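Local coordinates for protein interferon (Danio rerio, PDB 3PIV) that probably acts as a secreted antiviral cytokine of the type I interferon family, signalling by binding to cytokine receptors, at residues E16-L21 against S146-M151; Q51-V56 against E98-Y103; H61-M66 against D84-L89. All blocks are in the same frame, centred on the assembly; numbering follows the deposited sequence.

Contact 1. Residues E16-L21 against S146-M151; sequences ESLNLL and SHLQRM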
ATOM      1  N   GLU A  16       5.931 -12.162  -0.886  1.00 21.59           N
ATOM      2  CA  GLU A  16       4.816 -12.733  -1.634  1.00 23.66           C
ATOM      3  C   GLU A  16       4.028 -11.646  -2.380  1.00 22.10           C
ATOM      4  O   GLU A  16       3.693 -11.817  -3.550  1.00 20.89           O
ATOM      5  CB  GLU A  16       3.901 -13.547  -0.718  1.00 21.41           C
ATOM      6  CG  GLU A  16       4.595 -14.709  -0.042  1.00 32.20           C
ATOM      7  CD  GLU A  16       3.644 -15.588   0.776  1.00 48.37           C
ATOM      8  OE1 GLU A  16       2.569 -15.104   1.201  1.00 47.24           O
ATOM      9  OE2 GLU A  16       3.981 -16.774   1.002  1.00 56.02           O
ATOM     10  N   SER A  17       3.767 -10.516  -1.725  1.00 22.30           N
ATOM     11  CA  SER A  17       2.966  -9.460  -2.364  1.00 24.83           C
ATOM     12  C   SER A  17       3.685  -8.840  -3.560  1.00 20.84           C
ATOM     13  O   SER A  17       3.071  -8.594  -4.604  1.00 18.10           O
ATOM     14  CB  SER A  17       2.523  -8.381  -1.356  1.00 16.58           C
ATOM     15  OG  SER A  17       3.615  -7.592  -0.909  1.00 18.61           O
ATOM     16  N   LEU A  18       4.987  -8.590  -3.402  1.00 17.69           N
ATOM     17  CA  LEU A  18       5.814  -8.086  -4.495  1.00 17.93           C
ATOM     18  C   LEU A  18       5.899  -9.094  -5.624  1.00 20.12           C
ATOM     19  O   LEU A  18       5.952  -8.729  -6.793  1.00 18.68           O
ATOM     20  CB  LEU A  18       7.231  -7.734  -4.007  1.00 19.19           C
ATOM     21  CG  LEU A  18       7.326  -6.428  -3.207  1.00 19.34           C
ATOM     22  CD1 LEU A  18       8.694  -6.301  -2.527  1.00 22.06           C
ATOM     23  CD2 LEU A  18       7.031  -5.224  -4.117  1.00 17.29           C
ATOM     24  N   ASN A  19       5.909 -10.374  -5.268  1.00 22.31           N
ATOM     25  CA  ASN A  19       5.796 -11.423  -6.270  1.00 22.14           C
ATOM     26  C   ASN A  19       4.518 -11.365  -7.100  1.00 20.77           C
ATOM     27  O   ASN A  19       4.560 -11.513  -8.323  1.00 22.86           O
ATOM     28  CB  ASN A  19       5.937 -12.795  -5.635  1.00 23.34           C
ATOM     29  CG  ASN A  19       7.173 -13.501  -6.104  1.00 38.73           C
ATOM     30  OD1 ASN A  19       7.259 -13.910  -7.267  1.00 39.93           O
ATOM     31  ND2 ASN A  19       8.161 -13.630  -5.215  1.00 43.69           N
ATOM     32  N   LEU A  20       3.382 -11.163  -6.443  1.00 20.45           N
ATOM     33  CA  LEU A  20       2.114 -11.106  -7.165  1.00 20.10           C
ATOM     34  C   LEU A  20       2.070  -9.846  -8.007  1.00 22.26           C
ATOM     35  O   LEU A  20       1.595  -9.869  -9.145  1.00 19.42           O
ATOM     36  CB  LEU A  20       0.930 -11.131  -6.203  1.00 17.50           C
ATOM     37  CG  LEU A  20       0.871 -12.386  -5.323  1.00 20.59           C
ATOM     38  CD1 LEU A  20       0.012 -12.150  -4.095  1.00 20.28           C
ATOM     39  CD2 LEU A  20       0.363 -13.565  -6.122  1.00 20.10           C
ATOM     40  N   LEU A  21       2.596  -8.754  -7.450  1.00 19.82           N
ATOM     41  CA  LEU A  21       2.609  -7.475  -8.140  1.00 19.13           C
ATOM     42  C   LEU A  21       3.474  -7.560  -9.404  1.00 20.81           C
ATOM     43  O   LEU A  21       3.147  -6.986 -10.453  1.00 18.73           O
ATOM     44  CB  LEU A  21       3.110  -6.355  -7.214  1.00 16.04           C
ATOM     45  CG  LEU A  21       2.817  -4.945  -7.731  1.00 18.57           C
ATOM     46  CD1 LEU A  21       1.309  -4.626  -7.599  1.00 16.44           C
ATOM     47  CD2 LEU A  21       3.634  -3.905  -7.007  1.00 15.93           C
ATOM     48  N   SER A 146       6.772   0.712  -4.768  1.00 16.71           N
ATOM     49  CA  SER A 146       7.519   1.561  -3.845  1.00 15.97           C
ATOM     50  C   SER A 146       6.946   1.588  -2.421  1.00 15.02           C
ATOM     51  O   SER A 146       7.696   1.635  -1.458  1.00 14.08           O
ATOM     52  CB  SER A 146       7.682   2.974  -4.399  1.00 17.77           C
ATOM     53  OG  SER A 146       8.779   3.009  -5.299  1.00 25.86           O
ATOM     54  N   HIS A 147       5.624   1.566  -2.278  1.00 16.03           N
ATOM     55  CA  HIS A 147       5.036   1.529  -0.940  1.00 12.43           C
ATOM     56  C   HIS A 147       5.443   0.230  -0.263  1.00 11.16           C
ATOM     57  O   HIS A 147       5.812   0.210   0.913  1.00 11.82           O
ATOM     58  CB  HIS A 147       3.503   1.593  -1.007  1.00 12.00           C
ATOM     59  CG  HIS A 147       2.961   2.960  -1.281  1.00 14.89           C
ATOM     60  ND1 HIS A 147       2.830   3.920  -0.304  1.00 12.86           N
ATOM     61  CD2 HIS A 147       2.512   3.524  -2.429  1.00 14.05           C
ATOM     62  CE1 HIS A 147       2.335   5.023  -0.837  1.00 14.16           C
ATOM     63  NE2 HIS A 147       2.123   4.803  -2.122  1.00 12.10           N
ATOM     64  N   LEU A 148       5.350  -0.868  -1.001  1.00 11.14           N
ATOM     65  CA  LEU A 148       5.608  -2.168  -0.401  1.00 11.69           C
ATOM     66  C   LEU A 148       7.068  -2.240   0.085  1.00 17.34           C
ATOM     67  O   LEU A 148       7.344  -2.818   1.136  1.00 15.55           O
ATOM     68  CB  LEU A 148       5.305  -3.307  -1.383  1.00 11.33           C
ATOM     69  CG  LEU A 148       3.828  -3.523  -1.773  1.00 13.46           C
ATOM     70  CD1 LEU A 148       3.705  -4.566  -2.862  1.00 14.35           C
ATOM     71  CD2 LEU A 148       3.000  -3.917  -0.552  1.00 13.46           C
ATOM     72  N   GLN A 149       7.984  -1.645  -0.677  1.00 11.39           N
ATOM     73  CA  GLN A 149       9.411  -1.668  -0.323  1.00 13.62           C
ATOM     74  C   GLN A 149       9.658  -0.875   0.940  1.00 13.53           C
ATOM     75  O   GLN A 149      10.301  -1.357   1.846  1.00 18.33           O
ATOM     76  CB  GLN A 149      10.285  -1.155  -1.479  1.00 17.81           C
ATOM     77  CG  GLN A 149      10.469  -2.186  -2.569  1.00 17.98           C
ATOM     78  CD  GLN A 149      10.921  -1.611  -3.890  1.00 22.31           C
ATOM     79  OE1 GLN A 149      10.753  -0.416  -4.166  1.00 23.62           O
ATOM     80  NE2 GLN A 149      11.480  -2.473  -4.738  1.00 23.60           N
ATOM     81  N   ARG A 150       9.090   0.320   1.026  1.00 17.00           N
ATOM     82  CA  ARG A 150       9.254   1.139   2.219  1.00 16.25           C
ATOM     83  C   ARG A 150       8.481   0.610   3.448  1.00 17.37           C
ATOM     84  O   ARG A 150       8.974   0.695   4.575  1.00 15.18           O
ATOM     85  CB  ARG A 150       8.878   2.588   1.922  1.00 14.46           C
ATOM     86  CG  ARG A 150       9.746   3.269   0.845  1.00 21.25           C
ATOM     87  CD  ARG A 150      11.195   3.507   1.286  1.00 17.51           C
ATOM     88  NE  ARG A 150      11.324   4.326   2.494  1.00 23.70           N
ATOM     89  CZ  ARG A 150      11.499   5.650   2.509  1.00 20.68           C
ATOM     90  NH1 ARG A 150      11.539   6.325   1.376  1.00 21.65           N
ATOM     91  NH2 ARG A 150      11.606   6.302   3.660  1.00 17.59           N
ATOM     92  N   MET A 151       7.278   0.081   3.237  1.00 13.46           N
ATOM     93  CA  MET A 151       6.522  -0.512   4.337  1.00 16.34           C
ATOM     94  C   MET A 151       7.322  -1.592   5.036  1.00 11.85           C
ATOM     95  O   MET A 151       7.267  -1.718   6.239  1.00 15.32           O
ATOM     96  CB  MET A 151       5.177  -1.072   3.861  1.00 12.30           C
ATOM     97  CG  MET A 151       4.187   0.016   3.469  1.00 13.88           C
ATOM     98  SD  MET A 151       2.834  -0.631   2.465  1.00 17.56           S
ATOM     99  CE  MET A 151       1.692  -1.131   3.760  1.00 12.42           C
TER
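Leu148 projects from helix 134-158 onto the face of helix 10-23 formed by Ser17, Leu18 and Leu21. The short segments run almost antiparallel, with 168° between their N-to-C directions and axes 10.4 Å apart. Leu18 and Leu148 are the nearest backbone pair, their CA atoms 7.2 Å apart. At that separation the backbones stand apart and the side chains fill the space between them.

The two leucines share a conformation, CG beside the backbone N and anti to the carbonyl carbon. Sliding past each other in opposite directions, they bring Leu18 CD2 to Leu148 CD1 (3.6 Å) and, further back along the side chain, to Leu148 CB (3.8 Å). Leu21 takes a different first torsion: its CG lies anti to the backbone N (chi1 -165°), and its CD2 approaches Leu148 CD1 at a slant, at 4.2 Å. Leu148 CD1 is thus the methyl common to all three partners.

Ser17 supplies the third. Its OG rests against the forked end of Leu148, 3.6 Å from CD1 and 3.7 Å from CD2, a van der Waals contact of oxygen with methyls. The hydroxyl bonds back within its own helix, chiefly to Ile13 O, with Thr14 O as a second acceptor. At the margin, Leu18 CD1 comes near Gln149 CG, a looser approach of aliphatic parts. Ser17, Leu21 and Leu148 are buried, and Ser17 also lies on Ile88 and Leu89 of helix 79-101; Leu18 and Gln149 stand nearer the surface.

Such antiparallel packing of the first long helix against the last is characteristic of the up-up-down-down topology of four-helix cytokines, the fold to which type I interferons belong.

Contact 2. Residues Q51-V56 against E98-Y103; sequences QVKFLV and ECVARY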
ATOM      1  N   GLN A  51       3.571   3.474  13.773  1.00 25.56           N
ATOM      2  CA  GLN A  51       4.019   2.718  12.609  1.00 25.94           C
ATOM      3  C   GLN A  51       2.977   1.685  12.177  1.00 18.89           C
ATOM      4  O   GLN A  51       2.671   1.557  10.992  1.00 16.79           O
ATOM      5  CB  GLN A  51       5.388   2.073  12.874  1.00 22.57           C
ATOM      6  CG  GLN A  51       6.515   3.111  12.978  1.00 23.22           C
ATOM      7  CD  GLN A  51       7.849   2.502  13.379  1.00 27.58           C
ATOM      8  OE1 GLN A  51       7.918   1.639  14.260  1.00 24.59           O
ATOM      9  NE2 GLN A  51       8.920   2.949  12.725  1.00 28.58           N
ATOM     10  N   VAL A  52       2.453   0.944  13.145  1.00 18.42           N
ATOM     11  CA  VAL A  52       1.459  -0.087  12.885  1.00 15.58           C
ATOM     12  C   VAL A  52       0.143   0.500  12.374  1.00 17.52           C
ATOM     13  O   VAL A  52      -0.464  -0.042  11.459  1.00 21.48           O
ATOM     14  CB  VAL A  52       1.182  -0.909  14.145  1.00 21.67           C
ATOM     15  CG1 VAL A  52       0.042  -1.910  13.897  1.00 19.95           C
ATOM     16  CG2 VAL A  52       2.464  -1.624  14.600  1.00 19.02           C
ATOM     17  N   LYS A  53      -0.302   1.600  12.976  1.00 18.38           N
ATOM     18  CA  LYS A  53      -1.505   2.277  12.522  1.00 19.03           C
ATOM     19  C   LYS A  53      -1.310   2.698  11.083  1.00 17.82           C
ATOM     20  O   LYS A  53      -2.220   2.582  10.277  1.00 14.61           O
ATOM     21  CB  LYS A  53      -1.789   3.516  13.363  1.00 22.38           C
ATOM     22  CG  LYS A  53      -2.193   3.236  14.802  1.00 23.52           C
ATOM     23  CD  LYS A  53      -2.703   4.513  15.431  1.00 28.60           C
ATOM     24  CE  LYS A  53      -2.745   4.421  16.942  1.00 32.85           C
ATOM     25  NZ  LYS A  53      -3.694   5.449  17.485  1.00 44.81           N
ATOM     26  N   PHE A  54      -0.113   3.203  10.788  1.00 19.55           N
ATOM     27  CA  PHE A  54       0.275   3.618   9.441  1.00 18.43           C
ATOM     28  C   PHE A  54       0.319   2.453   8.455  1.00 14.44           C
ATOM     29  O   PHE A  54      -0.001   2.614   7.273  1.00 16.51           O
ATOM     30  CB  PHE A  54       1.652   4.293   9.458  1.00 15.82           C
ATOM     31  CG  PHE A  54       2.119   4.737   8.090  1.00 15.76           C
ATOM     32  CD1 PHE A  54       1.648   5.915   7.532  1.00 16.41           C
ATOM     33  CD2 PHE A  54       2.995   3.950   7.343  1.00 17.54           C
ATOM     34  CE1 PHE A  54       2.057   6.325   6.260  1.00 18.29           C
ATOM     35  CE2 PHE A  54       3.422   4.355   6.064  1.00 15.10           C
ATOM     36  CZ  PHE A  54       2.955   5.541   5.526  1.00 16.00           C
ATOM     37  N   LEU A  55       0.752   1.287   8.925  1.00 14.19           N
ATOM     38  CA  LEU A  55       0.786   0.124   8.053  1.00 18.20           C
ATOM     39  C   LEU A  55      -0.648  -0.297   7.708  1.00 16.16           C
ATOM     40  O   LEU A  55      -0.943  -0.602   6.557  1.00 14.89           O
ATOM     41  CB  LEU A  55       1.556  -1.023   8.682  1.00 15.13           C
ATOM     42  CG  LEU A  55       3.070  -0.838   8.692  1.00 20.51           C
ATOM     43  CD1 LEU A  55       3.713  -1.925   9.531  1.00 14.41           C
ATOM     44  CD2 LEU A  55       3.635  -0.843   7.265  1.00 18.05           C
ATOM     45  N   VAL A  56      -1.532  -0.277   8.698  1.00 13.35           N
ATOM     46  CA  VAL A  56      -2.924  -0.638   8.450  1.00 16.76           C
ATOM     47  C   VAL A  56      -3.566   0.332   7.480  1.00 12.94           C
ATOM     48  O   VAL A  56      -4.208  -0.097   6.531  1.00 12.93           O
ATOM     49  CB  VAL A  56      -3.772  -0.691   9.721  1.00 15.64           C
ATOM     50  CG1 VAL A  56      -5.266  -0.905   9.362  1.00 14.19           C
ATOM     51  CG2 VAL A  56      -3.282  -1.796  10.617  1.00 16.01           C
ATOM     52  N   GLU A  98      -5.861  -5.818  14.911  1.00 22.95           N
ATOM     53  CA  GLU A  98      -6.001  -6.314  16.268  1.00 30.61           C
ATOM     54  C   GLU A  98      -5.131  -5.485  17.234  1.00 28.33           C
ATOM     55  O   GLU A  98      -5.610  -5.031  18.269  1.00 25.95           O
ATOM     56  CB  GLU A  98      -5.678  -7.808  16.329  1.00 28.83           C
ATOM     57  CG  GLU A  98      -5.770  -8.416  17.712  1.00 40.78           C
ATOM     58  CD  GLU A  98      -5.329  -9.870  17.735  1.00 46.87           C
ATOM     59  OE1 GLU A  98      -6.114 -10.736  17.281  1.00 50.02           O
ATOM     60  OE2 GLU A  98      -4.195 -10.144  18.200  1.00 45.56           O
ATOM     61  N   CYS A  99      -3.869  -5.256  16.881  1.00 25.70           N
ATOM     62  CA  CYS A  99      -3.011  -4.443  17.731  1.00 24.15           C
ATOM     63  C   CYS A  99      -3.520  -3.023  17.830  1.00 26.10           C
ATOM     64  O   CYS A  99      -3.492  -2.431  18.898  1.00 32.41           O
ATOM     65  CB  CYS A  99      -1.570  -4.434  17.223  1.00 24.86           C
ATOM     66  SG  CYS A  99      -0.913  -6.059  16.839  1.00 32.06           S
ATOM     67  N   VAL A 100      -3.970  -2.467  16.712  1.00 25.61           N
ATOM     68  CA  VAL A 100      -4.402  -1.072  16.675  1.00 24.64           C
ATOM     69  C   VAL A 100      -5.585  -0.813  17.615  1.00 27.61           C
ATOM     70  O   VAL A 100      -5.682   0.247  18.246  1.00 25.77           O
ATOM     71  CB  VAL A 100      -4.751  -0.626  15.233  1.00 20.88           C
ATOM     72  CG1 VAL A 100      -5.340   0.779  15.230  1.00 18.84           C
ATOM     73  CG2 VAL A 100      -3.518  -0.696  14.350  1.00 21.84           C
ATOM     74  N   ALA A 101      -6.480  -1.791  17.701  1.00 29.27           N
ATOM     75  CA  ALA A 101      -7.596  -1.742  18.640  1.00 29.18           C
ATOM     76  C   ALA A 101      -7.130  -1.490  20.090  1.00 33.80           C
ATOM     77  O   ALA A 101      -7.864  -0.915  20.893  1.00 32.06           O
ATOM     78  CB  ALA A 101      -8.422  -3.033  18.543  1.00 26.59           C
ATOM     79  N   ARG A 102      -5.906  -1.898  20.418  1.00 33.92           N
ATOM     80  CA  ARG A 102      -5.376  -1.713  21.774  1.00 31.26           C
ATOM     81  C   ARG A 102      -4.865  -0.306  22.068  1.00 33.67           C
ATOM     82  O   ARG A 102      -4.719   0.069  23.225  1.00 36.40           O
ATOM     83  CB  ARG A 102      -4.249  -2.704  22.049  1.00 28.40           C
ATOM     84  CG  ARG A 102      -4.665  -4.156  21.904  1.00 31.25           C
ATOM     85  CD  ARG A 102      -3.473  -5.070  22.034  1.00 26.32           C
ATOM     86  NE  ARG A 102      -3.794  -6.400  21.541  1.00 28.77           N
ATOM     87  CZ  ARG A 102      -2.914  -7.205  20.959  1.00 31.07           C
ATOM     88  NH1 ARG A 102      -1.659  -6.808  20.799  1.00 31.48           N
ATOM     89  NH2 ARG A 102      -3.292  -8.402  20.530  1.00 36.75           N
ATOM     90  N   TYR A 103      -4.584   0.470  21.028  1.00 33.55           N
ATOM     91  CA  TYR A 103      -3.958   1.775  21.220  1.00 33.58           C
ATOM     92  C   TYR A 103      -4.941   2.867  21.616  1.00 34.35           C
ATOM     93  O   TYR A 103      -6.127   2.794  21.304  1.00 41.37           O
ATOM     94  CB  TYR A 103      -3.211   2.198  19.958  1.00 36.47           C
ATOM     95  CG  TYR A 103      -2.223   1.166  19.459  1.00 36.62           C
ATOM     96  CD1 TYR A 103      -1.612   0.277  20.332  1.00 33.66           C
ATOM     97  CD2 TYR A 103      -1.898   1.092  18.112  1.00 31.62           C
ATOM     98  CE1 TYR A 103      -0.706  -0.663  19.870  1.00 35.28           C
ATOM     99  CE2 TYR A 103      -1.001   0.161  17.642  1.00 29.32           C
ATOM    100  CZ  TYR A 103      -0.405  -0.714  18.519  1.00 32.99           C
ATOM    101  OH  TYR A 103       0.493  -1.637  18.035  1.00 32.79           O
TER
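Val100 is the bump of this contact, set in the shallow hollow between Val52, Lys53 and Val56 on one face of helix 48-66. Its two methyls divide the work. CG2 enters between the valines one turn apart, 3.8 Å from Val52 CG1 and 3.9 Å from Val56 CG2, while CG1 leans on Lys53 CG at 4.0 Å. The backbones are close here, with the CA atoms of Lys53 and Val100 6.1 Å apart.

Tyr103, beyond the helical part of 98-103, fills a second groove, between Val52 and Lys53. Lys53 runs extended beyond CG, past the tyrosine in the opposite sense, and meets the ring at its edge: CE lies near the ring plane, 3.6 Å from CD2. At the other end of the ring, the tyrosine OH reaches the side chain of Val52, 4.0 Å from CG2. One ring face is turned to its own chain, with Cys99 O 3.4 Å above the plane and over the ring centre. Cys99 itself makes a disulfide with Cys4, tying the N-terminal end of the chain to this spot.

The chemistry is that of apolar packing. Lysine takes part through its methylenes while NZ has a weak hydrogen bond to Ala104 O, so shape and burial of carbon, rather than charge pairing, probably hold these segments together.

Contact 3. Residues H61-M66 against D84-L89; sequences HIIHLM and DFLNIL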
ATOM      1  N   HIS A  61      -5.453   1.281   1.928  1.00 12.22           N
ATOM      2  CA  HIS A  61      -5.505   2.180   0.782  1.00 10.56           C
ATOM      3  C   HIS A  61      -5.083   1.468  -0.485  1.00 12.53           C
ATOM      4  O   HIS A  61      -5.685   1.649  -1.537  1.00 13.31           O
ATOM      5  CB  HIS A  61      -4.612   3.417   1.003  1.00 13.84           C
ATOM      6  CG  HIS A  61      -5.280   4.504   1.788  1.00 15.20           C
ATOM      7  ND1 HIS A  61      -4.710   5.085   2.904  1.00 15.98           N
ATOM      8  CD2 HIS A  61      -6.487   5.093   1.635  1.00 15.06           C
ATOM      9  CE1 HIS A  61      -5.533   5.998   3.390  1.00 16.98           C
ATOM     10  NE2 HIS A  61      -6.629   6.006   2.649  1.00 16.84           N
ATOM     11  N   ILE A  62      -4.029   0.667  -0.387  1.00 13.94           N
ATOM     12  CA  ILE A  62      -3.569  -0.101  -1.536  1.00 11.32           C
ATOM     13  C   ILE A  62      -4.646  -1.101  -1.961  1.00 12.81           C
ATOM     14  O   ILE A  62      -4.945  -1.237  -3.137  1.00 12.90           O
ATOM     15  CB  ILE A  62      -2.265  -0.855  -1.220  1.00 11.33           C
ATOM     16  CG1 ILE A  62      -1.104   0.140  -1.062  1.00 10.02           C
ATOM     17  CG2 ILE A  62      -1.966  -1.867  -2.310  1.00  9.14           C
ATOM     18  CD1 ILE A  62       0.192  -0.491  -0.499  1.00 13.97           C
ATOM     19  N   ILE A  63      -5.238  -1.800  -0.996  1.00 14.71           N
ATOM     20  CA  ILE A  63      -6.302  -2.742  -1.326  1.00 12.62           C
ATOM     21  C   ILE A  63      -7.407  -2.015  -2.090  1.00 12.14           C
ATOM     22  O   ILE A  63      -7.854  -2.458  -3.138  1.00 12.02           O
ATOM     23  CB  ILE A  63      -6.882  -3.418  -0.067  1.00 11.05           C
ATOM     24  CG1 ILE A  63      -5.836  -4.347   0.554  1.00 13.39           C
ATOM     25  CG2 ILE A  63      -8.155  -4.157  -0.409  1.00 13.69           C
ATOM     26  CD1 ILE A  63      -5.900  -4.446   2.061  1.00 13.75           C
ATOM     27  N   HIS A  64      -7.802  -0.863  -1.575  1.00 13.69           N
ATOM     28  CA  HIS A  64      -8.899  -0.117  -2.161  1.00 15.69           C
ATOM     29  C   HIS A  64      -8.580   0.380  -3.560  1.00 16.19           C
ATOM     30  O   HIS A  64      -9.439   0.348  -4.453  1.00 13.19           O
ATOM     31  CB  HIS A  64      -9.296   1.023  -1.232  1.00 15.04           C
ATOM     32  CG  HIS A  64      -9.853   0.543   0.072  1.00 18.10           C
ATOM     33  ND1 HIS A  64      -9.816   1.291   1.226  1.00 22.06           N
ATOM     34  CD2 HIS A  64     -10.456  -0.628   0.396  1.00 15.78           C
ATOM     35  CE1 HIS A  64     -10.384   0.607   2.209  1.00 22.42           C
ATOM     36  NE2 HIS A  64     -10.778  -0.559   1.731  1.00 22.22           N
ATOM     37  N   LEU A  65      -7.338   0.812  -3.751  1.00 13.69           N
ATOM     38  CA  LEU A  65      -6.888   1.317  -5.049  1.00 13.42           C
ATOM     39  C   LEU A  65      -6.924   0.217  -6.099  1.00 12.20           C
ATOM     40  O   LEU A  65      -7.324   0.449  -7.249  1.00 12.81           O
ATOM     41  CB  LEU A  65      -5.460   1.870  -4.933  1.00 13.14           C
ATOM     42  CG  LEU A  65      -4.821   2.500  -6.173  1.00 14.49           C
ATOM     43  CD1 LEU A  65      -5.683   3.620  -6.723  1.00 20.46           C
ATOM     44  CD2 LEU A  65      -3.420   3.003  -5.866  1.00 17.67           C
ATOM     45  N   MET A  66      -6.511  -0.984  -5.699  1.00 13.48           N
ATOM     46  CA  MET A  66      -6.259  -2.075  -6.650  1.00 12.18           C
ATOM     47  C   MET A  66      -7.513  -2.890  -6.930  1.00 13.22           C
ATOM     48  O   MET A  66      -7.569  -3.632  -7.902  1.00 14.58           O
ATOM     49  CB  MET A  66      -5.141  -2.991  -6.133  1.00  8.50           C
ATOM     50  CG  MET A  66      -3.754  -2.320  -6.107  1.00 11.12           C
ATOM     51  SD  MET A  66      -3.128  -1.930  -7.744  1.00 16.95           S
ATOM     52  CE  MET A  66      -2.583  -3.527  -8.339  1.00  9.50           C
ATOM     53  N   ASP A  84      -5.559 -12.262  -5.554  1.00 14.50           N
ATOM     54  CA  ASP A  84      -4.623 -12.803  -4.572  1.00 19.60           C
ATOM     55  C   ASP A  84      -3.865 -11.684  -3.859  1.00 17.64           C
ATOM     56  O   ASP A  84      -3.649 -11.738  -2.639  1.00 16.42           O
ATOM     57  CB  ASP A  84      -3.663 -13.800  -5.219  1.00 18.68           C
ATOM     58  CG  ASP A  84      -4.362 -15.089  -5.632  1.00 23.68           C
ATOM     59  OD1 ASP A  84      -5.337 -15.473  -4.955  1.00 24.55           O
ATOM     60  OD2 ASP A  84      -3.939 -15.712  -6.626  1.00 22.43           O
ATOM     61  N   PHE A  85      -3.486 -10.665  -4.627  1.00 16.25           N
ATOM     62  CA  PHE A  85      -2.741  -9.532  -4.103  1.00 13.94           C
ATOM     63  C   PHE A  85      -3.563  -8.842  -3.030  1.00 19.58           C
ATOM     64  O   PHE A  85      -3.061  -8.532  -1.942  1.00 17.57           O
ATOM     65  CB  PHE A  85      -2.423  -8.561  -5.236  1.00 13.55           C
ATOM     66  CG  PHE A  85      -1.621  -7.370  -4.812  1.00 12.75           C
ATOM     67  CD1 PHE A  85      -2.223  -6.141  -4.645  1.00 13.01           C
ATOM     68  CD2 PHE A  85      -0.249  -7.478  -4.608  1.00 12.78           C
ATOM     69  CE1 PHE A  85      -1.476  -5.027  -4.253  1.00 17.06           C
ATOM     70  CE2 PHE A  85       0.502  -6.379  -4.226  1.00 15.93           C
ATOM     71  CZ  PHE A  85      -0.112  -5.149  -4.047  1.00 16.10           C
ATOM     72  N   LEU A  86      -4.835  -8.605  -3.350  1.00 14.27           N
ATOM     73  CA  LEU A  86      -5.764  -7.981  -2.426  1.00 18.44           C
ATOM     74  C   LEU A  86      -5.864  -8.782  -1.141  1.00 19.07           C
ATOM     75  O   LEU A  86      -5.896  -8.225  -0.045  1.00 17.40           O
ATOM     76  CB  LEU A  86      -7.165  -7.913  -3.044  1.00 14.29           C
ATOM     77  CG  LEU A  86      -7.357  -7.083  -4.304  1.00 12.74           C
ATOM     78  CD1 LEU A  86      -8.860  -7.066  -4.696  1.00 15.54           C
ATOM     79  CD2 LEU A  86      -6.836  -5.679  -4.056  1.00  7.86           C
ATOM     80  N   ASN A  87      -5.937 -10.097  -1.300  1.00 22.76           N
ATOM     81  CA  ASN A  87      -6.170 -11.006  -0.186  1.00 21.93           C
ATOM     82  C   ASN A  87      -4.971 -11.110   0.738  1.00 21.40           C
ATOM     83  O   ASN A  87      -5.108 -11.089   1.952  1.00 22.79           O
ATOM     84  CB  ASN A  87      -6.548 -12.387  -0.721  1.00 24.56           C
ATOM     85  CG  ASN A  87      -8.006 -12.464  -1.118  1.00 37.40           C
ATOM     86  OD1 ASN A  87      -8.843 -11.722  -0.591  1.00 39.07           O
ATOM     87  ND2 ASN A  87      -8.326 -13.366  -2.041  1.00 36.57           N
ATOM     88  N   ILE A  88      -3.788 -11.224   0.159  1.00 21.29           N
ATOM     89  CA  ILE A  88      -2.591 -11.308   0.975  1.00 21.34           C
ATOM     90  C   ILE A  88      -2.507 -10.060   1.862  1.00 18.79           C
ATOM     91  O   ILE A  88      -2.310 -10.140   3.074  1.00 16.01           O
ATOM     92  CB  ILE A  88      -1.331 -11.532   0.098  1.00 20.27           C
ATOM     93  CG1 ILE A  88      -0.311 -12.404   0.825  1.00 35.59           C
ATOM     94  CG2 ILE A  88      -0.692 -10.224  -0.323  1.00 18.45           C
ATOM     95  CD1 ILE A  88       0.571 -11.638   1.779  1.00 30.65           C
ATOM     96  N   LEU A  89      -2.712  -8.896   1.270  1.00 17.58           N
ATOM     97  CA  LEU A  89      -2.622  -7.667   2.045  1.00 16.49           C
ATOM     98  C   LEU A  89      -3.785  -7.513   3.037  1.00 17.27           C
ATOM     99  O   LEU A  89      -3.628  -6.895   4.089  1.00 15.62           O
ATOM    100  CB  LEU A  89      -2.520  -6.442   1.125  1.00 14.22           C
ATOM    101  CG  LEU A  89      -1.337  -6.386   0.138  1.00 14.72           C
ATOM    102  CD1 LEU A  89      -1.393  -5.081  -0.645  1.00 14.17           C
ATOM    103  CD2 LEU A  89      -0.013  -6.478   0.854  1.00 18.88           C
TER
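Ile63 and Leu86 mark the nearest point of the two backbones, their CA atoms 5.4 Å apart. The helical segments are close to antiparallel (162° between N-to-C directions) and their axes approach to 9.6 Å. The small CA separation brings the backbone itself into the packing: Leu86 CD2 lies 3.5 Å from Ile63 O, a methyl against a carbonyl oxygen. The same methyl touches Met66 CB at 3.8 Å, so it spans one turn of the facing helix.

Ile62 is wedged by its branch methyl. With CG2 anti to the backbone N, that methyl meets Phe85 CE1 at 3.7 Å, near the ring plane and therefore at the ring edge. It also meets Leu89 CD1, again at 3.7 Å, so one methyl joins residues a turn apart on helix 79-101. Phe85 has CG anti to its own N (chi1 -178°), which carries the ring toward both Ile62 and Met66. Met66 CG comes within 4.0 Å of Phe85 CE1, from an oblique direction. At the other end of the contact, Ile63 and Leu89 slide past each other, bringing Ile63 CG1 to 4.0 Å from Leu89 CB.

This apolar seam belongs to an all-helical core without strands. Ile62 continues onto Phe120 of helix 111-129 and His147 of helix 134-158, while Phe85 also packs on Val144 and Leu148. On another side, Ile88 rests on Ile13 of helix 10-23, so the pair of helices 48-66 and 79-101, antiparallel at this contact, has the three other long helices packed around it.

From the N terminus, residues 16-21 open the widest loop, which contact 1 closes only at 146-151, near the end of the chain. Inside it, 51-56 opens the loop of contact 2, closed at 98-103; inside that, contact 3 closes the shortest, between 61-66 and 84-89. The three are strictly nested and none cross. Contacts 2 and 3 join the same two helices, 48-66 and 79-101, at places whose centres are 18 Å apart, whereas contact 1 joins the first and last helices. The two pairs meet directly: Phe85 packs against Ser17 and Leu21, and Met151 CB lies 3.7 Å from Leu55 CD2, uniting them in one bundle.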